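Local coordinates for protein citrate lyase, subunit 1 (Methanosaeta concilii, PDB 6HXI) that probably carries the ATP-grasp and citrate-binding parts of ATP citrate lyase, which turns citrate, CoA and ATP into acetyl-CoA, oxaloacetate, ADP and phosphate, at residues E21-F26 / I183-R188; E88-E93 / S104-E109; D323-S328 / A369-Y374. All blocks are in the same frame, centred on the assembly; numbering follows the deposited sequence.

Interaction 1 of 3, residues E21-F26 / I183-R188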
# COMPACT_ATOMS: atom_id res chain seq x y z
N GLU C 21 -20.26 49.07 -39.13
CA GLU C 21 -20.60 47.65 -39.01
C GLU C 21 -22.11 47.42 -39.09
O GLU C 21 -22.56 46.31 -39.36
CB GLU C 21 -20.06 47.07 -37.69
CG GLU C 21 -18.57 46.76 -37.71
CD GLU C 21 -17.97 46.23 -36.43
OE1 GLU C 21 -18.67 45.51 -35.67
OE2 GLU C 21 -16.77 46.51 -36.19
N TYR C 22 -22.89 48.49 -38.83
CA TYR C 22 -24.36 48.52 -38.84
C TYR C 22 -24.86 49.33 -40.06
O TYR C 22 -25.91 49.02 -40.63
CB TYR C 22 -24.87 49.18 -37.53
CG TYR C 22 -24.32 48.55 -36.27
CD1 TYR C 22 -24.69 47.26 -35.89
CD2 TYR C 22 -23.43 49.23 -35.45
CE1 TYR C 22 -24.20 46.67 -34.72
CE2 TYR C 22 -22.94 48.66 -34.27
CZ TYR C 22 -23.33 47.38 -33.91
OH TYR C 22 -22.83 46.79 -32.77
N LEU C 23 -24.09 50.35 -40.44
CA LEU C 23 -24.34 51.29 -41.53
C LEU C 23 -23.19 51.20 -42.55
O LEU C 23 -22.25 50.43 -42.35
CB LEU C 23 -24.35 52.69 -40.86
CG LEU C 23 -25.02 53.86 -41.56
CD1 LEU C 23 -26.50 53.57 -41.84
CD2 LEU C 23 -24.88 55.12 -40.73
N ASP C 24 -23.26 51.99 -43.64
CA ASP C 24 -22.17 52.09 -44.63
C ASP C 24 -21.44 53.40 -44.30
O ASP C 24 -21.19 54.22 -45.18
CB ASP C 24 -22.71 52.07 -46.07
CG ASP C 24 -23.61 50.90 -46.41
OD1 ASP C 24 -23.54 49.87 -45.70
OD2 ASP C 24 -24.39 51.02 -47.38
N ASP C 25 -21.13 53.59 -43.00
CA ASP C 25 -20.50 54.78 -42.41
C ASP C 25 -18.98 54.78 -42.58
O ASP C 25 -18.22 55.11 -41.66
CB ASP C 25 -20.93 54.97 -40.94
CG ASP C 25 -20.45 56.27 -40.31
OD1 ASP C 25 -20.68 57.35 -40.92
OD2 ASP C 25 -19.79 56.21 -39.25
N PHE C 26 -18.53 54.45 -43.80
CA PHE C 26 -17.12 54.49 -44.14
C PHE C 26 -16.86 55.92 -44.57
O PHE C 26 -15.71 56.31 -44.82
CB PHE C 26 -16.80 53.47 -45.25
CG PHE C 26 -17.39 52.09 -45.03
CD1 PHE C 26 -16.83 51.22 -44.11
CD2 PHE C 26 -18.50 51.67 -45.76
CE1 PHE C 26 -17.38 49.95 -43.91
CE2 PHE C 26 -19.04 50.40 -45.57
CZ PHE C 26 -18.47 49.55 -44.64
N ILE C 183 -30.08 56.50 -37.68
CA ILE C 183 -30.55 56.43 -36.29
C ILE C 183 -30.84 54.96 -35.88
O ILE C 183 -30.72 54.63 -34.70
CB ILE C 183 -31.70 57.42 -35.96
CG1 ILE C 183 -33.07 56.98 -36.55
CG2 ILE C 183 -31.32 58.86 -36.39
CD1 ILE C 183 -34.26 57.85 -36.04
N THR C 184 -31.15 54.08 -36.88
CA THR C 184 -31.37 52.64 -36.67
C THR C 184 -30.02 52.01 -36.30
O THR C 184 -29.97 51.19 -35.38
CB THR C 184 -32.06 52.00 -37.91
OG1 THR C 184 -33.40 52.50 -37.98
CG2 THR C 184 -32.12 50.47 -37.84
N ALA C 185 -28.94 52.40 -37.01
CA ALA C 185 -27.56 51.96 -36.79
C ALA C 185 -27.05 52.50 -35.45
O ALA C 185 -26.38 51.77 -34.72
CB ALA C 185 -26.68 52.47 -37.92
N LEU C 186 -27.38 53.76 -35.13
CA LEU C 186 -26.99 54.43 -33.89
C LEU C 186 -27.57 53.72 -32.67
O LEU C 186 -26.86 53.59 -31.68
CB LEU C 186 -27.37 55.92 -33.89
CG LEU C 186 -26.66 56.78 -32.84
CD1 LEU C 186 -25.24 57.09 -33.26
CD2 LEU C 186 -27.43 58.07 -32.61
N TRP C 187 -28.83 53.23 -32.78
CA TRP C 187 -29.47 52.44 -31.72
C TRP C 187 -28.73 51.12 -31.51
O TRP C 187 -28.52 50.71 -30.37
CB TRP C 187 -30.96 52.16 -32.01
CG TRP C 187 -31.58 51.34 -30.92
CD1 TRP C 187 -31.96 51.78 -29.68
CD2 TRP C 187 -31.73 49.92 -30.91
NE1 TRP C 187 -32.40 50.72 -28.92
CE2 TRP C 187 -32.24 49.57 -29.63
CE3 TRP C 187 -31.46 48.90 -31.84
CZ2 TRP C 187 -32.54 48.24 -29.29
CZ3 TRP C 187 -31.77 47.59 -31.51
CH2 TRP C 187 -32.30 47.27 -30.24
N ARG C 188 -28.34 50.45 -32.61
CA ARG C 188 -27.61 49.17 -32.57
C ARG C 188 -26.25 49.40 -31.92
O ARG C 188 -25.84 48.62 -31.06
CB ARG C 188 -27.47 48.59 -33.99
CG ARG C 188 -28.80 48.24 -34.64
CD ARG C 188 -28.57 47.32 -35.84
NE ARG C 188 -29.69 47.35 -36.78
CZ ARG C 188 -30.79 46.59 -36.69
NH1 ARG C 188 -30.95 45.76 -35.67
NH2 ARG C 188 -31.74 46.68 -37.61
O HOH W 1 -28.15 49.00 -39.05
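Tyr22 and Leu23, in the loop that follows helix 8-18, pack against Ala185 and Arg188 of helix 173-192 in the ATP-grasp part of the chain; the contact is mainly apolar, with one water bridge. The methyl of Ala185 packs against both loop residues, 3.8 Å from Tyr22 CB and equally far from Leu23 CB. One helical turn on, Arg188 CB lies over one face of the Tyr22 ring, 3.9 Å from its centroid and 20° off the normal, a CH-pi contact displaced toward the CD1 rim. With CG anti to the carbonyl carbon (chi1 -53°), the tyrosine ring is laid along the helix at this point. The phenol reaches beyond the contact, where Tyr22 OH is hydrogen-bonded to Arg230. The arginine runs extended from CG to NE, and its NH1 forms a salt bridge with Asp160. A water donates to Tyr22 O at 2.7 Å and accepts from Arg188 NE at 3.2 Å, lying in the guanidinium plane at its edge. Arg188 thus works twice: its aliphatic stem packs on one face of the tyrosine ring, while its charged end is engaged by a carboxylate and, through water, is tied to the loop backbone.

Interaction 2 of 3, residues E88-E93 / S104-E109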
# COMPACT_ATOMS: atom_id res chain seq x y z
N GLU C 88 -2.06 78.87 -25.86
CA GLU C 88 -2.66 79.95 -25.09
C GLU C 88 -3.62 79.44 -24.02
O GLU C 88 -3.44 79.78 -22.84
CB GLU C 88 -3.41 80.93 -26.03
CG GLU C 88 -2.53 81.86 -26.83
CD GLU C 88 -3.20 82.58 -27.99
OE1 GLU C 88 -4.22 82.07 -28.51
OE2 GLU C 88 -2.68 83.65 -28.40
N LYS C 89 -4.63 78.63 -24.42
CA LYS C 89 -5.72 78.11 -23.57
C LYS C 89 -5.34 77.00 -22.56
O LYS C 89 -6.07 76.83 -21.59
CB LYS C 89 -6.92 77.64 -24.43
CG LYS C 89 -7.56 78.71 -25.30
CD LYS C 89 -8.66 79.48 -24.60
CE LYS C 89 -9.21 80.59 -25.47
NZ LYS C 89 -10.34 81.29 -24.82
N MET C 90 -4.24 76.24 -22.79
CA MET C 90 -3.82 75.17 -21.87
C MET C 90 -3.52 75.73 -20.47
O MET C 90 -2.89 76.78 -20.35
CB MET C 90 -2.59 74.42 -22.45
CG MET C 90 -2.12 73.21 -21.63
SD MET C 90 -3.21 71.75 -21.63
CE MET C 90 -3.11 71.25 -23.35
N GLY C 91 -4.04 75.06 -19.45
CA GLY C 91 -3.89 75.45 -18.05
C GLY C 91 -4.66 76.69 -17.65
O GLY C 91 -4.48 77.19 -16.53
N LEU C 92 -5.53 77.21 -18.55
CA LEU C 92 -6.34 78.41 -18.33
C LEU C 92 -7.39 78.21 -17.26
O LEU C 92 -8.19 77.27 -17.36
CB LEU C 92 -6.97 78.92 -19.65
CG LEU C 92 -7.67 80.29 -19.62
CD1 LEU C 92 -6.67 81.42 -19.72
CD2 LEU C 92 -8.67 80.40 -20.75
N GLU C 93 -7.39 79.09 -16.24
CA GLU C 93 -8.35 79.05 -15.14
C GLU C 93 -9.69 79.60 -15.63
O GLU C 93 -9.77 80.76 -16.06
CB GLU C 93 -7.83 79.83 -13.92
CG GLU C 93 -8.57 79.50 -12.63
CD GLU C 93 -8.11 80.23 -11.38
OE1 GLU C 93 -7.81 81.44 -11.46
OE2 GLU C 93 -8.10 79.59 -10.31
N SER C 104 -7.44 71.45 -19.58
CA SER C 104 -6.31 70.51 -19.79
C SER C 104 -6.44 69.57 -20.99
O SER C 104 -5.43 69.07 -21.47
CB SER C 104 -6.04 69.71 -18.52
OG SER C 104 -5.65 70.55 -17.45
N TYR C 105 -7.68 69.30 -21.46
CA TYR C 105 -7.92 68.40 -22.59
C TYR C 105 -8.67 69.07 -23.72
O TYR C 105 -9.69 69.72 -23.49
CB TYR C 105 -8.60 67.10 -22.13
CG TYR C 105 -7.72 66.28 -21.21
CD1 TYR C 105 -6.81 65.36 -21.71
CD2 TYR C 105 -7.80 66.43 -19.82
CE1 TYR C 105 -5.97 64.63 -20.87
CE2 TYR C 105 -6.97 65.71 -18.97
CZ TYR C 105 -6.06 64.80 -19.49
OH TYR C 105 -5.26 64.06 -18.65
N PHE C 106 -8.13 68.95 -24.94
CA PHE C 106 -8.67 69.58 -26.16
C PHE C 106 -8.76 68.61 -27.32
O PHE C 106 -7.82 67.86 -27.59
CB PHE C 106 -7.81 70.80 -26.58
CG PHE C 106 -7.70 71.89 -25.54
CD1 PHE C 106 -6.71 71.85 -24.57
CD2 PHE C 106 -8.60 72.95 -25.53
CE1 PHE C 106 -6.63 72.84 -23.58
CE2 PHE C 106 -8.52 73.94 -24.55
CZ PHE C 106 -7.53 73.88 -23.59
N LEU C 107 -9.88 68.66 -28.05
CA LEU C 107 -10.07 67.81 -29.21
C LEU C 107 -9.78 68.58 -30.51
O LEU C 107 -10.26 69.70 -30.68
CB LEU C 107 -11.50 67.21 -29.22
CG LEU C 107 -11.96 66.47 -30.49
CD1 LEU C 107 -11.27 65.11 -30.66
CD2 LEU C 107 -13.46 66.31 -30.52
N ILE C 108 -8.99 67.96 -31.40
CA ILE C 108 -8.69 68.49 -32.73
C ILE C 108 -9.31 67.57 -33.78
O ILE C 108 -9.11 66.35 -33.76
CB ILE C 108 -7.20 68.86 -33.03
CG1 ILE C 108 -6.53 69.53 -31.82
CG2 ILE C 108 -7.12 69.77 -34.29
CD1 ILE C 108 -5.02 69.53 -31.86
N GLU C 109 -10.10 68.16 -34.67
CA GLU C 109 -10.77 67.43 -35.74
C GLU C 109 -10.94 68.29 -37.02
O GLU C 109 -10.89 69.52 -36.92
CB GLU C 109 -12.12 66.88 -35.24
CG GLU C 109 -13.17 67.94 -34.94
CD GLU C 109 -14.53 67.39 -34.54
OE1 GLU C 109 -14.75 66.16 -34.68
OE2 GLU C 109 -15.39 68.19 -34.11
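Lys89 O meets two groups: it accepts the hydrogen bond of Leu92 N at 3.1 Å, closing a type II turn, and it lies at the edge of the Phe106 ring, 3.9 Å from CZ. Lys89 CB touches the same end of the ring, whereas the rest of the lysine bends at chi2 and leads off. Met90, the first residue beyond helix 79-89, supplies the other half of the contact. Its CG stands anti to the backbone N (chi1 -176°) and two further bends fold the thioether back, bringing CE to the ring edge, 3.8 Å from Phe106 CD1. SD lies 5.4 Å from the ring centroid and 86° off the normal, an edge-on Met-aromatic contact, and approaches Ser104 O at 3.5 Å. An alanine at Phe106 removes the ring edge met by Met90 CE and Lys89 CB, which would probably open a gap under the helix end and leave the thioether less firmly placed. Gly91 and Leu92 also bond through their backbones to Leu103. Phe106 further touches Leu86 of the helix and Pro60 of strand 56-60, so that its ring lies between helix 79-89 and the antiparallel sheet of strands 33-35, 106-110, 56-60 and 74-75, a helix-on-sheet packing within the ATP-grasp region.

Interaction 3 of 3, residues D323-S328 / A369-Y374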
# COMPACT_ATOMS: atom_id res chain seq x y z
N ASP C 323 -4.29 56.95 5.65
CA ASP C 323 -3.20 57.65 4.96
C ASP C 323 -3.57 59.09 4.69
O ASP C 323 -2.87 59.98 5.15
CB ASP C 323 -2.80 56.94 3.64
CG ASP C 323 -1.68 57.61 2.87
OD1 ASP C 323 -0.80 58.23 3.52
OD2 ASP C 323 -1.67 57.51 1.63
N LEU C 324 -4.68 59.31 3.96
CA LEU C 324 -5.22 60.61 3.56
C LEU C 324 -5.56 61.54 4.73
O LEU C 324 -5.45 62.76 4.60
CB LEU C 324 -6.45 60.41 2.67
CG LEU C 324 -6.22 59.84 1.28
CD1 LEU C 324 -7.47 59.14 0.77
CD2 LEU C 324 -5.77 60.93 0.31
N MET C 325 -6.00 60.95 5.85
CA MET C 325 -6.40 61.59 7.10
C MET C 325 -5.19 62.05 7.97
O MET C 325 -5.36 62.89 8.86
CB MET C 325 -7.22 60.57 7.89
CG MET C 325 -8.16 61.17 8.88
SD MET C 325 -9.25 59.90 9.57
CE MET C 325 -10.18 60.92 10.70
N THR C 326 -4.00 61.47 7.74
CA THR C 326 -2.80 61.71 8.55
C THR C 326 -1.71 62.53 7.82
O THR C 326 -0.59 62.67 8.33
CB THR C 326 -2.25 60.38 9.09
OG1 THR C 326 -1.91 59.53 8.00
CG2 THR C 326 -3.23 59.68 10.05
N ARG C 327 -2.04 63.08 6.64
CA ARG C 327 -1.13 63.90 5.86
C ARG C 327 -1.01 65.29 6.48
O ARG C 327 0.11 65.74 6.74
CB ARG C 327 -1.60 63.96 4.40
CG ARG C 327 -1.35 62.66 3.67
CD ARG C 327 -2.11 62.54 2.36
NE ARG C 327 -1.88 61.23 1.74
CZ ARG C 327 -1.96 60.99 0.44
NH1 ARG C 327 -2.26 61.97 -0.41
NH2 ARG C 327 -1.74 59.77 -0.03
N SER C 328 -2.15 65.93 6.79
CA SER C 328 -2.23 67.26 7.39
C SER C 328 -2.63 67.18 8.87
O SER C 328 -3.45 66.35 9.26
CB SER C 328 -3.24 68.11 6.64
OG SER C 328 -3.23 69.47 7.06
N ALA C 369 -2.14 63.24 15.00
CA ALA C 369 -3.16 64.02 14.28
C ALA C 369 -4.44 64.32 15.10
O ALA C 369 -5.36 64.96 14.56
CB ALA C 369 -3.50 63.35 12.96
N ASP C 370 -4.47 63.92 16.40
CA ASP C 370 -5.57 64.13 17.36
C ASP C 370 -6.90 63.56 16.84
O ASP C 370 -7.96 64.18 16.94
CB ASP C 370 -5.68 65.62 17.78
CG ASP C 370 -6.44 65.91 19.07
OD1 ASP C 370 -6.24 65.17 20.06
OD2 ASP C 370 -7.17 66.93 19.11
N ILE C 371 -6.82 62.35 16.26
CA ILE C 371 -7.95 61.65 15.67
C ILE C 371 -8.75 60.91 16.75
O ILE C 371 -8.17 60.26 17.63
CB ILE C 371 -7.49 60.76 14.47
CG1 ILE C 371 -6.95 61.64 13.31
CG2 ILE C 371 -8.61 59.82 13.98
CD1 ILE C 371 -6.20 60.91 12.17
N GLU C 372 -10.10 61.06 16.68
CA GLU C 372 -11.09 60.43 17.56
C GLU C 372 -11.95 59.49 16.70
O GLU C 372 -12.48 59.91 15.67
CB GLU C 372 -11.97 61.49 18.24
CG GLU C 372 -11.26 62.21 19.38
CD GLU C 372 -11.80 63.59 19.68
OE1 GLU C 372 -13.03 63.81 19.55
OE2 GLU C 372 -10.99 64.46 20.07
N ILE C 373 -12.04 58.22 17.11
CA ILE C 373 -12.77 57.19 16.36
C ILE C 373 -14.13 56.91 17.00
O ILE C 373 -14.20 56.72 18.21
CB ILE C 373 -11.89 55.91 16.16
CG1 ILE C 373 -10.62 56.23 15.35
CG2 ILE C 373 -12.67 54.77 15.51
CD1 ILE C 373 -9.35 55.71 15.95
N TYR C 374 -15.20 56.90 16.18
CA TYR C 374 -16.58 56.62 16.61
C TYR C 374 -17.13 55.47 15.77
O TYR C 374 -17.13 55.54 14.54
CB TYR C 374 -17.46 57.88 16.52
CG TYR C 374 -17.00 59.02 17.39
CD1 TYR C 374 -15.93 59.84 17.01
CD2 TYR C 374 -17.63 59.30 18.60
CE1 TYR C 374 -15.48 60.88 17.83
CE2 TYR C 374 -17.20 60.35 19.42
CZ TYR C 374 -16.13 61.14 19.03
OH TYR C 374 -15.71 62.17 19.83
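Met325 and Ile371 carry the apolar core of this buried contact, reaching toward each other tip to tip. The methionine is extended beyond CG, so its methyl arrives 3.8 Å from Ile371 CG2, while Met325 CG rests on Ile371 CD1 at the same distance. Thr326 adds its methyl from the flank: CG2 lies 3.9 Å from Ile371 CD1, the two side chains crossing at about a right angle. Ile371 therefore offers one branch to the methionine tip and shares the other between Met325 and Thr326. No hydrogen bond spans the segments; the polar bonds of Thr326, Arg327 and Tyr374 run within their own segment or to neighbours. Thr326 OG1 is bonded to Leu322 O, which leaves the methyl turned to the isoleucine. Arg327 NH2 forms a salt bridge with Asp323 OD2 at 2.8 Å, fairly straight at 160° but from above the carboxylate plane, and the same NH2 also forms a salt bridge with Glu247. On the strand, Tyr374 OH donates to Glu372 OE1 at 3.2 Å. Asp370, with positive phi, makes the Schellman turn that ends helix 363-368 just before the strand. Around the core, Met325 also touches Leu336 of strand 334-338 and Trp274 of strand 273-275. The C-terminal part of helix 311-325 thus packs against the beginning of strand 371-376, which runs between strands 334-338 and 400-403 in the parallel sheet.

Overall arrangement
The chain order is interaction 1, opened by 21-26 and closed only by 183-188, with interaction 2 falling between those two segments, and then interaction 3. Interactions 1 and 2 both belong to the ATP-grasp part, their centres 31 Å apart and their nearest atoms about 12 Å apart; the first uses helix 173-192, the second joins helix 79-89 to a four-stranded antiparallel sheet. Interaction 3 belongs to the citrate-binding family region with its parallel sheet, its centre 54 Å from that of interaction 1, across the chain's centre, and 37 Å from that of interaction 2. None touches another; interaction 1 ties a loop to a helix, while interactions 2 and 3 each join a helix's C-terminal end to a strand.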